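Local coordinates for protein AlyGC (Glaciecola chathamensis, PDB 5GKD) that degrades alginate as a lyase of polysaccharide lyase family 6, probably by beta-elimination, on a parallel beta-helix that carries a calcium site, at residues Glu212-Ser217 with Gly262-Asn267; Gly235-Arg240 with Asn250-Asn255; Ile300-Gln305 with Thr629-Phe634; Leu185-Ser190 with Asn223-Asn228; Leu289-Gly294 with Ala309-Asn314. All coordinates share one frame; numbering follows the deposited sequence.

Contact 1: Glu212-Ser217 with Gly262-Asn267; sequences EVEIIS and GIRVIN. With CA (calcium ion), chain E; CO3 (carbonate ion), chain J.
Glu214 and Arg264 touch through a methylene and a terminal nitrogen: Glu214 CG lies 3.5 Å from Arg264 NH2, at the guanidinium edge, near its plane. The side chains cross at about a right angle, with carboxylate and guanidinium planes 74° apart. Val213 adds a looser van der Waals touch, its CG1 3.9 Å from Arg264 NH2 and oblique to the guanidinium.

Opposite charges lie near each other and probably attract, without a salt bridge. Glu214 OE2 stands 4.1 Å from Arg264 NH2 but well out of the guanidinium plane, and instead accepts a hydrogen bond from Ser217 OG, from above the carboxylate. In the parallel beta-helix of this pectate-lyase-like family, strand 236-241 runs between strands 214-219 and 263-265, so long polar side chains are suited to spanning it.

Calcium takes the other acidic oxygens. Glu214 OE1 holds calcium at 2.4 Å, while Glu212 chelates it with OE2 at 2.5 Å and OE1 at a longer 2.8 Å; Asn180 and Glu183 belong to the same site. Glu212 OE2 also accepts from Glu214 N, which helps fix the Glu212 carboxylate.

Anion binding falls to Arg264. A bend at chi3 (61°) turns its guanidinium to carbonate, where NH2 donates to O1 over 2.7 Å, nearly straight at 165°; the bond from NH1 to O2 is weak. Thr238 OG1 engages NE, and a calcium-bound water donates to carbonate O3.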
# COMPACT_ATOMS: atom_id res chain seq x y z
N GLU A 212 6.05 22.67 3.84
CA GLU A 212 7.15 22.27 4.72
C GLU A 212 7.86 23.49 5.29
O GLU A 212 7.43 24.63 5.06
CB GLU A 212 8.16 21.41 3.97
CG GLU A 212 8.74 22.13 2.77
CD GLU A 212 10.18 21.72 2.48
OE1 GLU A 212 10.42 20.81 1.67
OE2 GLU A 212 11.06 22.32 3.10
N VAL A 213 8.98 23.30 5.98
CA VAL A 213 9.64 24.43 6.62
C VAL A 213 10.14 25.46 5.60
O VAL A 213 10.19 26.66 5.90
CB VAL A 213 10.78 23.95 7.53
CG1 VAL A 213 11.97 23.47 6.72
CG2 VAL A 213 11.18 25.08 8.50
N GLU A 214 10.51 25.03 4.40
CA GLU A 214 11.00 25.96 3.39
C GLU A 214 9.86 26.29 2.43
O GLU A 214 9.43 25.43 1.67
CB GLU A 214 12.18 25.38 2.62
CG GLU A 214 13.42 25.11 3.45
CD GLU A 214 14.53 24.57 2.57
OE1 GLU A 214 14.38 23.45 2.08
OE2 GLU A 214 15.51 25.29 2.34
N ILE A 215 9.37 27.53 2.50
CA ILE A 215 8.54 28.07 1.43
C ILE A 215 9.39 28.31 0.19
O ILE A 215 9.10 27.80 -0.89
CB ILE A 215 7.86 29.38 1.88
CG1 ILE A 215 6.97 29.18 3.10
CG2 ILE A 215 7.06 30.02 0.74
CD1 ILE A 215 6.68 30.51 3.78
N ILE A 216 10.42 29.14 0.34
CA ILE A 216 11.46 29.35 -0.66
C ILE A 216 12.74 28.71 -0.15
O ILE A 216 13.12 28.91 1.00
CB ILE A 216 11.69 30.85 -0.93
CG1 ILE A 216 10.42 31.50 -1.47
CG2 ILE A 216 12.87 31.02 -1.86
CD1 ILE A 216 10.55 32.99 -1.75
N SER A 217 13.40 27.94 -1.01
CA SER A 217 14.65 27.27 -0.67
C SER A 217 15.69 27.80 -1.65
O SER A 217 15.74 27.36 -2.80
CB SER A 217 14.49 25.75 -0.78
OG SER A 217 15.66 25.05 -0.36
N GLY A 262 9.30 33.71 8.65
CA GLY A 262 10.64 33.44 9.05
C GLY A 262 11.57 33.74 7.88
O GLY A 262 11.29 33.36 6.75
N ILE A 263 12.69 34.40 8.15
CA ILE A 263 13.86 34.34 7.27
C ILE A 263 14.92 33.53 8.01
O ILE A 263 15.18 33.79 9.20
CB ILE A 263 14.38 35.75 6.92
CG1 ILE A 263 13.36 36.50 6.05
CG2 ILE A 263 15.72 35.68 6.19
CD1 ILE A 263 13.65 38.00 5.96
N ARG A 264 15.51 32.55 7.33
CA ARG A 264 16.51 31.66 7.90
C ARG A 264 17.82 31.83 7.14
O ARG A 264 17.88 31.61 5.92
CB ARG A 264 16.07 30.19 7.84
CG ARG A 264 17.15 29.21 8.35
CD ARG A 264 16.56 27.88 8.80
NE ARG A 264 15.87 27.18 7.71
CZ ARG A 264 16.04 25.90 7.39
NH1 ARG A 264 16.89 25.14 8.07
NH2 ARG A 264 15.35 25.38 6.39
N VAL A 265 18.87 32.21 7.87
CA VAL A 265 20.15 32.59 7.31
C VAL A 265 21.13 31.46 7.52
O VAL A 265 21.34 31.02 8.66
CB VAL A 265 20.67 33.89 7.95
CG1 VAL A 265 21.97 34.30 7.30
CG2 VAL A 265 19.63 34.98 7.82
N ILE A 266 21.76 31.02 6.46
CA ILE A 266 22.81 30.02 6.44
C ILE A 266 23.76 30.48 5.36
O ILE A 266 23.37 31.24 4.57
CB ILE A 266 22.30 28.61 6.09
CG1 ILE A 266 21.05 28.25 6.88
CG2 ILE A 266 23.40 27.59 6.25
CD1 ILE A 266 20.24 27.14 6.31
N ASN A 267 24.98 30.03 5.35
CA ASN A 267 25.98 30.37 4.35
C ASN A 267 26.60 31.78 4.42
O ASN A 267 26.44 32.45 5.38
CB ASN A 267 25.55 29.93 2.95
CG ASN A 267 24.69 28.67 2.96
OD1 ASN A 267 25.16 27.62 3.20
ND2 ASN A 267 23.45 28.83 2.80
CA CA E . 13.15 21.34 2.21
C CO3 J . 16.80 21.91 5.64
O1 CO3 J . 16.00 22.92 5.41
O2 CO3 J . 17.31 21.94 6.83
O3 CO3 J . 17.05 20.98 4.69
O HOH W 1 14.06 21.19 4.53

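Contact 2: Gly235-Arg240 with Asn250-Asn255; sequences GTLTLR and NVFFGN. With CO3 (carbonate ion), chain J; PO4 (phosphate ion), chain H.
Leu237 meets Phe252 and Asn250 from the middle of strand 236-241, while the residue before it turns its side chain away. That residue, Thr236, accepts a hydrogen bond at OG1 from Thr238 OG1 over 2.7 Å and passes one on to the carbonyl of Val213, small hydroxyls that keep buried polar atoms paired.

Leu237 points inward. Its CB lies 4.1 Å from Phe252 CZ, at the ring edge, near its plane. With CG anti to the backbone N (chi1 -170°), the branch reaches past the ring, and CD1 comes 4.1 Å from Asn250 ND2, the side chains crossing at about a right angle. This is the interior of a parallel beta-helix, filled by leucine and by phenylalanine, whose ring also stacks on Phe230. Asn250 belongs to an asparagine stack from coil to coil: its OD1 accepts from Asn228 N, its ND2 donates to the Ile225 carbonyl, and its N donates to Asn275 OD1.

Thr238 also takes part in a hydrogen bond with Arg264 NE. Arg240, bent at chi2 (67°), leaves the core for the ligand pocket, where NE points at carbonate O3 (3.0 Å) and at O3 of an overlapping phosphate (3.1 Å), so the two anions are probably alternatives.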
# COMPACT_ATOMS: atom_id res chain seq x y z
N GLY A 235 5.91 28.21 7.12
CA GLY A 235 7.26 27.94 6.68
C GLY A 235 8.07 29.21 6.64
O GLY A 235 7.68 30.22 7.26
N THR A 236 9.17 29.18 5.89
CA THR A 236 10.19 30.21 5.92
C THR A 236 10.69 30.50 4.52
O THR A 236 10.48 29.73 3.58
CB THR A 236 11.40 29.80 6.78
OG1 THR A 236 12.12 28.74 6.13
CG2 THR A 236 10.96 29.31 8.15
N LEU A 237 11.38 31.63 4.40
CA LEU A 237 12.29 31.91 3.30
C LEU A 237 13.68 31.50 3.77
O LEU A 237 14.29 32.19 4.58
CB LEU A 237 12.25 33.39 2.94
CG LEU A 237 12.93 33.93 1.69
CD1 LEU A 237 12.58 35.42 1.50
CD2 LEU A 237 14.42 33.74 1.69
N THR A 238 14.19 30.38 3.26
CA THR A 238 15.45 29.83 3.73
C THR A 238 16.54 30.07 2.70
O THR A 238 16.38 29.73 1.52
CB THR A 238 15.33 28.35 4.04
OG1 THR A 238 14.56 28.16 5.24
CG2 THR A 238 16.72 27.74 4.24
N LEU A 239 17.62 30.69 3.14
CA LEU A 239 18.88 30.79 2.41
C LEU A 239 19.65 29.50 2.69
O LEU A 239 20.52 29.44 3.56
CB LEU A 239 19.64 32.04 2.84
CG LEU A 239 19.54 33.33 2.03
CD1 LEU A 239 18.32 33.40 1.13
CD2 LEU A 239 19.66 34.59 2.90
N ARG A 240 19.30 28.46 1.93
CA ARG A 240 19.65 27.08 2.27
C ARG A 240 21.09 26.73 1.91
O ARG A 240 21.84 26.21 2.75
CB ARG A 240 18.70 26.12 1.56
CG ARG A 240 18.94 24.67 1.89
CD ARG A 240 18.61 24.38 3.36
NE ARG A 240 19.05 23.05 3.74
CZ ARG A 240 20.29 22.74 4.11
NH1 ARG A 240 21.22 23.69 4.17
NH2 ARG A 240 20.60 21.49 4.41
N ASN A 250 10.75 42.20 1.66
CA ASN A 250 9.70 41.22 1.79
C ASN A 250 8.83 41.50 3.02
O ASN A 250 9.26 42.13 3.98
CB ASN A 250 10.30 39.82 1.89
CG ASN A 250 11.11 39.47 0.66
OD1 ASN A 250 10.55 39.21 -0.40
ND2 ASN A 250 12.43 39.50 0.79
N VAL A 251 7.61 40.99 2.97
CA VAL A 251 6.61 41.20 4.00
C VAL A 251 5.99 39.86 4.40
O VAL A 251 5.48 39.13 3.54
CB VAL A 251 5.51 42.18 3.52
CG1 VAL A 251 4.38 42.25 4.53
CG2 VAL A 251 6.09 43.56 3.26
N PHE A 252 5.99 39.56 5.70
CA PHE A 252 5.48 38.31 6.25
C PHE A 252 4.34 38.63 7.21
O PHE A 252 4.57 39.19 8.29
CB PHE A 252 6.57 37.55 7.00
CG PHE A 252 7.73 37.11 6.17
CD1 PHE A 252 8.68 38.02 5.74
CD2 PHE A 252 7.90 35.78 5.87
CE1 PHE A 252 9.77 37.59 4.99
CE2 PHE A 252 8.97 35.34 5.12
CZ PHE A 252 9.90 36.24 4.68
N PHE A 253 3.12 38.27 6.84
CA PHE A 253 1.95 38.44 7.71
C PHE A 253 1.60 37.08 8.28
O PHE A 253 0.86 36.31 7.66
CB PHE A 253 0.76 39.03 6.96
CG PHE A 253 0.94 40.46 6.55
CD1 PHE A 253 1.25 41.42 7.49
CD2 PHE A 253 0.77 40.84 5.24
CE1 PHE A 253 1.42 42.73 7.11
CE2 PHE A 253 0.91 42.15 4.86
CZ PHE A 253 1.24 43.10 5.80
N GLY A 254 2.13 36.79 9.46
CA GLY A 254 1.83 35.51 10.10
C GLY A 254 0.44 35.45 10.71
O GLY A 254 -0.16 34.37 10.76
N ASN A 255 -0.08 36.58 11.18
CA ASN A 255 -1.40 36.64 11.84
C ASN A 255 -1.51 35.70 13.03
O ASN A 255 -2.60 35.28 13.39
CB ASN A 255 -2.54 36.33 10.86
CG ASN A 255 -2.82 37.47 9.92
OD1 ASN A 255 -2.39 38.59 10.16
ND2 ASN A 255 -3.57 37.19 8.86
C CO3 J . 16.80 21.91 5.64
O1 CO3 J . 16.00 22.92 5.41
O2 CO3 J . 17.31 21.94 6.83
O3 CO3 J . 17.05 20.98 4.69
P PO4 H . 16.66 20.79 1.95
O1 PO4 H . 16.62 22.24 1.57
O2 PO4 H . 15.31 20.24 1.69
O3 PO4 H . 17.06 20.65 3.44
O4 PO4 H . 17.58 20.11 0.96

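Contact 3: Ile300-Gln305 with Thr629-Phe634. With CO3 (carbonate ion), chain J.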
# COMPACT_ATOMS: atom_id res chain seq x y z
N ILE A 300 28.60 19.52 0.75
CA ILE A 300 27.94 20.54 -0.05
C ILE A 300 26.45 20.60 0.22
O ILE A 300 25.82 21.64 -0.00
CB ILE A 300 28.25 20.34 -1.54
CG1 ILE A 300 27.84 21.57 -2.34
CG2 ILE A 300 27.56 19.09 -2.08
CD1 ILE A 300 28.36 21.57 -3.76
N ASN A 301 25.89 19.52 0.73
CA ASN A 301 24.48 19.46 1.04
C ASN A 301 24.07 19.49 2.50
O ASN A 301 22.97 19.18 2.82
CB ASN A 301 23.85 18.24 0.35
CG ASN A 301 24.25 16.93 0.98
OD1 ASN A 301 25.22 16.83 1.63
ND2 ASN A 301 23.49 15.95 0.75
N ARG A 302 24.98 19.87 3.37
CA ARG A 302 24.71 19.95 4.79
C ARG A 302 24.43 21.38 5.26
O ARG A 302 23.42 21.92 4.95
CB ARG A 302 25.84 19.34 5.59
CG ARG A 302 25.57 17.97 6.16
CD ARG A 302 24.11 17.72 6.47
NE ARG A 302 23.83 17.56 7.87
CZ ARG A 302 22.66 17.23 8.35
NH1 ARG A 302 21.67 17.00 7.53
NH2 ARG A 302 22.48 17.11 9.63
N TYR A 303 25.33 21.98 6.02
CA TYR A 303 25.10 23.33 6.52
C TYR A 303 26.39 24.12 6.59
O TYR A 303 27.27 23.75 7.28
CB TYR A 303 24.39 23.29 7.89
CG TYR A 303 23.02 22.66 7.93
CD1 TYR A 303 21.89 23.40 7.66
CD2 TYR A 303 22.85 21.33 8.23
CE1 TYR A 303 20.67 22.87 7.72
CE2 TYR A 303 21.61 20.78 8.28
CZ TYR A 303 20.52 21.54 8.01
OH TYR A 303 19.31 20.99 8.06
N HIS A 304 26.50 25.21 5.87
CA HIS A 304 27.70 26.01 5.87
C HIS A 304 27.61 27.15 6.87
O HIS A 304 26.61 27.80 6.97
CB HIS A 304 28.04 26.49 4.48
CG HIS A 304 28.24 25.39 3.50
ND1 HIS A 304 27.20 24.63 3.04
CD2 HIS A 304 29.35 24.91 2.91
CE1 HIS A 304 27.66 23.73 2.20
NE2 HIS A 304 28.96 23.87 2.11
N GLN A 305 28.70 27.36 7.60
CA GLN A 305 28.76 28.36 8.66
C GLN A 305 28.32 29.73 8.16
O GLN A 305 28.68 30.15 7.06
CB GLN A 305 30.19 28.42 9.19
CG GLN A 305 30.47 29.49 10.24
CD GLN A 305 31.93 29.50 10.66
OE1 GLN A 305 32.82 29.48 9.82
NE2 GLN A 305 32.17 29.52 11.97
N THR A 629 16.26 11.18 9.81
CA THR A 629 16.99 12.31 10.36
C THR A 629 16.56 13.61 9.69
O THR A 629 17.33 14.57 9.67
CB THR A 629 18.49 12.08 10.23
OG1 THR A 629 18.82 11.87 8.86
CG2 THR A 629 18.91 10.84 10.98
N ASP A 630 15.35 13.67 9.17
CA ASP A 630 14.88 14.90 8.54
C ASP A 630 14.54 15.96 9.57
O ASP A 630 13.95 15.68 10.62
CB ASP A 630 13.66 14.62 7.67
CG ASP A 630 13.09 15.87 7.05
OD1 ASP A 630 13.73 16.37 6.10
OD2 ASP A 630 12.03 16.36 7.50
N GLU A 631 14.88 17.19 9.26
CA GLU A 631 14.52 18.34 10.08
C GLU A 631 13.72 19.36 9.28
O GLU A 631 13.83 20.56 9.49
CB GLU A 631 15.76 18.97 10.69
CG GLU A 631 16.58 18.03 11.56
CD GLU A 631 17.89 18.64 12.03
OE1 GLU A 631 18.89 18.51 11.29
OE2 GLU A 631 17.91 19.25 13.12
N SER A 632 12.87 18.88 8.38
CA SER A 632 12.14 19.76 7.49
C SER A 632 10.69 19.97 7.87
O SER A 632 9.97 20.65 7.12
CB SER A 632 12.20 19.21 6.07
OG SER A 632 13.54 19.06 5.67
N THR A 633 10.23 19.41 8.99
CA THR A 633 8.81 19.39 9.34
C THR A 633 8.64 19.75 10.81
O THR A 633 9.61 19.90 11.55
CB THR A 633 8.19 18.01 9.04
OG1 THR A 633 8.89 17.01 9.78
CG2 THR A 633 8.29 17.68 7.56
N PHE A 634 7.38 19.86 11.24
CA PHE A 634 7.08 20.26 12.60
C PHE A 634 6.33 19.21 13.40
O PHE A 634 6.23 19.34 14.62
CB PHE A 634 6.26 21.57 12.60
CG PHE A 634 6.86 22.66 11.77
CD1 PHE A 634 8.17 23.06 11.96
CD2 PHE A 634 6.12 23.26 10.76
CE1 PHE A 634 8.72 24.07 11.19
CE2 PHE A 634 6.67 24.27 9.98
CZ PHE A 634 7.98 24.67 10.20
C CO3 J . 16.80 21.91 5.64
O1 CO3 J . 16.00 22.92 5.41
O2 CO3 J . 17.31 21.94 6.83
O3 CO3 J . 17.05 20.98 4.69
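Glu631 brings OE1 to two side chains of the opposite loop, 4.1 Å from Tyr303 OH and 4.2 Å from Arg302 NH2. The closer-packed side is that of Tyr303, which is buried. Its CG stands anti to the carbonyl carbon (chi1 -62°), sending the ring toward segment 629-634, and its hydroxyl donates to carbonate O2 over a short 2.5 Å, near the ring plane. A flat, rigid phenol suits a place where a hydroxyl has to reach a bound anion. Across from it, Asp630 and Ser632 brace their own loop with an Asx turn, Ser632 N donating to Asp630 OD2.

The outer side is looser: Arg302 and Glu631 are partly exposed and face each other as opposite charges beyond salt-bridge range. Their stronger partners lie elsewhere, Glu331 for Arg302, Arg332 and Arg284 for Glu631. Arg302, its chain bent twice, turns the face of its guanidinium to the edge of the Tyr303 ring, with Tyr303 CE2 3.7 Å above the centre of that plane.

Loops of two parallel beta-helices thus meet through polar and charged ends rather than apolar packing, carbonate being held from the Tyr303 side, and probably help to close the anion-binding pocket.

Contact 4: Leu185-Ser190 with Asn223-Asn228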
# COMPACT_ATOMS: atom_id res chain seq x y z
N LEU A 185 9.11 27.24 -3.92
CA LEU A 185 10.09 27.75 -4.88
C LEU A 185 11.48 27.30 -4.42
O LEU A 185 11.88 27.58 -3.30
CB LEU A 185 10.02 29.28 -4.98
CG LEU A 185 10.50 30.10 -6.19
CD1 LEU A 185 11.06 31.45 -5.76
CD2 LEU A 185 11.48 29.40 -7.05
N ARG A 186 12.22 26.62 -5.29
CA ARG A 186 13.60 26.25 -5.03
C ARG A 186 14.48 26.83 -6.13
O ARG A 186 14.21 26.63 -7.32
CB ARG A 186 13.75 24.73 -4.99
CG ARG A 186 15.18 24.25 -4.77
CD ARG A 186 15.28 22.75 -4.95
NE ARG A 186 15.39 22.41 -6.36
CZ ARG A 186 14.94 21.28 -6.91
NH1 ARG A 186 14.35 20.36 -6.16
NH2 ARG A 186 15.09 21.08 -8.21
N ILE A 187 15.54 27.54 -5.77
CA ILE A 187 16.42 28.13 -6.77
C ILE A 187 17.75 27.38 -6.72
O ILE A 187 18.64 27.68 -5.92
CB ILE A 187 16.61 29.63 -6.56
CG1 ILE A 187 15.24 30.30 -6.41
CG2 ILE A 187 17.33 30.24 -7.76
CD1 ILE A 187 15.34 31.75 -5.99
N GLY A 188 17.89 26.42 -7.61
CA GLY A 188 19.08 25.62 -7.64
C GLY A 188 18.94 24.37 -6.81
O GLY A 188 17.85 23.97 -6.37
N THR A 189 20.09 23.76 -6.57
CA THR A 189 20.19 22.45 -5.97
C THR A 189 21.55 22.40 -5.30
O THR A 189 22.44 23.19 -5.63
CB THR A 189 19.99 21.38 -7.06
OG1 THR A 189 18.91 20.50 -6.71
CG2 THR A 189 21.24 20.61 -7.31
N SER A 190 21.71 21.52 -4.31
CA SER A 190 22.96 21.54 -3.56
C SER A 190 24.17 21.32 -4.47
O SER A 190 25.21 21.97 -4.31
CB SER A 190 22.92 20.50 -2.44
OG SER A 190 22.95 19.20 -2.99
N ASN A 223 21.35 35.54 -5.96
CA ASN A 223 19.97 35.76 -6.34
C ASN A 223 19.42 36.93 -5.57
O ASN A 223 19.98 37.35 -4.56
CB ASN A 223 19.15 34.49 -6.09
CG ASN A 223 19.68 33.31 -6.87
OD1 ASN A 223 20.01 33.44 -8.05
ND2 ASN A 223 19.80 32.15 -6.21
N SER A 224 18.31 37.47 -6.05
CA SER A 224 17.64 38.61 -5.41
C SER A 224 16.18 38.24 -5.15
O SER A 224 15.41 38.04 -6.09
CB SER A 224 17.78 39.86 -6.28
OG SER A 224 16.85 40.85 -5.89
N ILE A 225 15.82 38.12 -3.88
CA ILE A 225 14.48 37.72 -3.47
C ILE A 225 13.87 38.90 -2.73
O ILE A 225 14.26 39.19 -1.59
CB ILE A 225 14.51 36.45 -2.60
CG1 ILE A 225 15.24 35.33 -3.33
CG2 ILE A 225 13.10 36.02 -2.26
CD1 ILE A 225 15.77 34.24 -2.42
N ARG A 226 12.93 39.58 -3.37
CA ARG A 226 12.58 40.94 -3.00
C ARG A 226 11.10 41.18 -3.17
O ARG A 226 10.46 40.62 -4.07
CB ARG A 226 13.32 41.96 -3.85
CG ARG A 226 12.87 41.76 -5.30
CD ARG A 226 13.69 42.45 -6.33
NE ARG A 226 14.23 43.69 -5.84
CZ ARG A 226 13.58 44.82 -5.86
NH1 ARG A 226 12.33 44.89 -6.33
NH2 ARG A 226 14.14 45.91 -5.40
N ASN A 227 10.53 42.01 -2.29
CA ASN A 227 9.21 42.58 -2.50
C ASN A 227 8.12 41.52 -2.60
O ASN A 227 7.09 41.75 -3.23
CB ASN A 227 9.18 43.43 -3.77
CG ASN A 227 9.97 44.70 -3.62
OD1 ASN A 227 11.19 44.67 -3.69
ND2 ASN A 227 9.29 45.81 -3.39
N ASN A 228 8.30 40.38 -1.95
CA ASN A 228 7.29 39.34 -1.92
C ASN A 228 6.50 39.41 -0.63
O ASN A 228 6.98 39.89 0.39
CB ASN A 228 7.93 37.96 -2.07
CG ASN A 228 8.80 37.86 -3.29
OD1 ASN A 228 8.30 37.68 -4.41
ND2 ASN A 228 10.11 38.02 -3.10
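Ile187 faces both Asn223 and Ile225 across the interior of the beta-helix, and the contact divides into an amide part and an apolar part.

In the amide part, Ile187 and Asn223 approach from opposite directions. At chi1 -50° CG1 of Ile187 lies beside the backbone N, which leaves CG2 anti to it and facing Asn223. There Ile187 CG2 presses against Asn223 ND2 at 3.5 Å, with Asn223 CG behind it at 4.0 Å. A methyl group offers that amide no partner, so its polar atoms are satisfied by neighbours outside the two segments: OD1 accepts from Thr199 N, while ND2 bonds to Asn218 OD1 and Ser220 OG. These bonds should hold the amide's rotation and let a polar residue lie buried against a hydrocarbon. Ser220 OG also bonds to the Ile187 carbonyl, tying both partners to one turn.

In the apolar part, the other branch of Ile187 extends to Ile225, their CD1 atoms 4.4 Å apart. Isoleucine suits position 187 because its two branches serve two neighbours, and in both residues beta-branching favours an extended backbone.

Strand 185-188 pairs in parallel with strands 150-152 and 214-219, whereas strand 224-231 lies between strands 200-207 and 246-253. Val201 packs on Ile187, and Ile216 with Leu237 on Ile225, joining the two walls inside the helix.

Contact 5: Leu289-Gly294 with Ala309-Asn314; sequences LTVMNG and ALIENN
Neither a ring nor a carboxylate nor a guanidinium lies between Val291, Leu289 and Ile311, so this contact has no flat faces or edges to match: it is made wholly of aliphatic branches. The nearer pair is Val291 with Ile311, which reach toward each other tip to tip, Val291 CG2 3.9 Å from Ile311 CD1. Leu289 CD1 meets the second branch of the same isoleucine, 4.3 Å from Ile311 CG2. That division follows from the torsion of Ile311: at chi1 -54° CG1 stands beside the backbone N and carries CD1 to the valine, while CG2, anti to that N, turns to the leucine.

The two strands form separate walls of the parallel beta-helix, and the CA atoms of Leu289 and Ile311 stand 10.0 Å apart, a gap that branched hydrocarbon side chains can fill from both sides. Val291 and Ile311 are beta-branched, well suited to strands; Leu289 adds length where the walls lie farther apart. Strand 289-292 pairs in parallel with strands 263-265 and 322-326, whose Ile322 and Phe324 pack beside Leu289 and Val291. The other wall, strand 310-317, is broken after Glu312 by a short turn, where Asn314 continues an asparagine stack, its OD1 accepting from Asn275 N and its N donating to Asn344 OD1.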
# COMPACT_ATOMS: atom_id res chain seq x y z
N LEU A 289 13.09 34.80 12.69
CA LEU A 289 14.43 35.10 12.21
C LEU A 289 15.37 34.05 12.78
O LEU A 289 15.38 33.82 13.99
CB LEU A 289 14.88 36.50 12.65
CG LEU A 289 15.80 37.37 11.78
CD1 LEU A 289 16.65 38.34 12.65
CD2 LEU A 289 16.65 36.61 10.76
N THR A 290 16.15 33.42 11.91
CA THR A 290 17.02 32.32 12.30
C THR A 290 18.40 32.51 11.70
O THR A 290 18.52 32.64 10.48
CB THR A 290 16.46 30.97 11.83
OG1 THR A 290 15.12 30.81 12.30
CG2 THR A 290 17.33 29.83 12.34
N VAL A 291 19.43 32.49 12.54
CA VAL A 291 20.80 32.45 12.08
C VAL A 291 21.39 31.13 12.56
O VAL A 291 21.59 30.93 13.77
CB VAL A 291 21.62 33.65 12.59
CG1 VAL A 291 22.98 33.67 11.91
CG2 VAL A 291 20.88 34.96 12.31
N MET A 292 21.66 30.23 11.63
CA MET A 292 22.01 28.86 11.98
C MET A 292 23.49 28.71 12.30
O MET A 292 24.35 29.47 11.84
CB MET A 292 21.65 27.91 10.84
CG MET A 292 20.21 27.43 10.87
SD MET A 292 19.94 26.00 9.80
CE MET A 292 20.84 24.72 10.69
N ASN A 293 23.78 27.70 13.12
CA ASN A 293 25.10 27.10 13.17
C ASN A 293 25.32 26.23 11.95
O ASN A 293 24.37 25.66 11.41
CB ASN A 293 25.26 26.25 14.43
CG ASN A 293 26.08 26.94 15.50
OD1 ASN A 293 26.09 28.15 15.59
ND2 ASN A 293 26.82 26.16 16.29
N GLY A 294 26.57 26.14 11.50
CA GLY A 294 26.96 25.27 10.42
C GLY A 294 27.89 24.15 10.87
O GLY A 294 28.20 24.00 12.04
N ALA A 309 27.15 37.64 7.36
CA ALA A 309 25.75 38.04 7.21
C ALA A 309 25.58 39.51 7.58
O ALA A 309 26.29 40.04 8.44
CB ALA A 309 24.85 37.18 8.10
N LEU A 310 24.63 40.16 6.93
CA LEU A 310 24.28 41.55 7.21
C LEU A 310 22.77 41.64 7.36
O LEU A 310 22.02 41.40 6.40
CB LEU A 310 24.78 42.47 6.10
CG LEU A 310 25.05 43.97 6.32
CD1 LEU A 310 24.38 44.75 5.20
CD2 LEU A 310 24.65 44.52 7.68
N ILE A 311 22.31 41.98 8.55
CA ILE A 311 20.90 41.96 8.90
C ILE A 311 20.54 43.37 9.37
O ILE A 311 20.81 43.73 10.52
CB ILE A 311 20.60 40.91 9.98
CG1 ILE A 311 21.13 39.54 9.55
CG2 ILE A 311 19.13 40.86 10.29
CD1 ILE A 311 20.95 38.42 10.54
N GLU A 312 19.96 44.20 8.50
CA GLU A 312 19.73 45.58 8.88
C GLU A 312 18.36 46.07 8.44
O GLU A 312 17.79 45.60 7.46
CB GLU A 312 20.84 46.52 8.36
CG GLU A 312 20.74 46.87 6.90
CD GLU A 312 22.06 47.37 6.31
OE1 GLU A 312 23.00 47.69 7.09
OE2 GLU A 312 22.15 47.41 5.07
N ASN A 313 17.84 47.02 9.21
CA ASN A 313 16.58 47.72 8.90
C ASN A 313 15.40 46.77 8.69
O ASN A 313 14.51 47.04 7.90
CB ASN A 313 16.76 48.63 7.70
CG ASN A 313 17.63 49.82 8.04
OD1 ASN A 313 18.81 49.85 7.73
ND2 ASN A 313 17.04 50.81 8.71
N ASN A 314 15.37 45.67 9.42
CA ASN A 314 14.18 44.84 9.46
C ASN A 314 13.29 45.22 10.64
O ASN A 314 13.76 45.65 11.70
CB ASN A 314 14.58 43.37 9.52
CG ASN A 314 15.50 42.99 8.38
OD1 ASN A 314 15.06 42.93 7.23
ND2 ASN A 314 16.77 42.81 8.68

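Contacts 2, 4 and 5 are packing across the interior of the first beta-helix, each joining a strand of the row 185-188, 236-241 and 289-292 to one of the facing row 224-231, 246-253 and 310-317. Contact 5 is purely aliphatic, whereas contacts 2 and 4 each include a buried asparagine amide. Contact 1 is buried too, but joins two strands of the same row and gathers acidic and basic side chains around calcium and carbonate. Contact 3, partly exposed, links loops of the two beta-helices through charges. Contacts 1, 2 and 3 converge on the carbonate, and backbone bonds tie contact 1 to contacts 2, 3, 4 and 5.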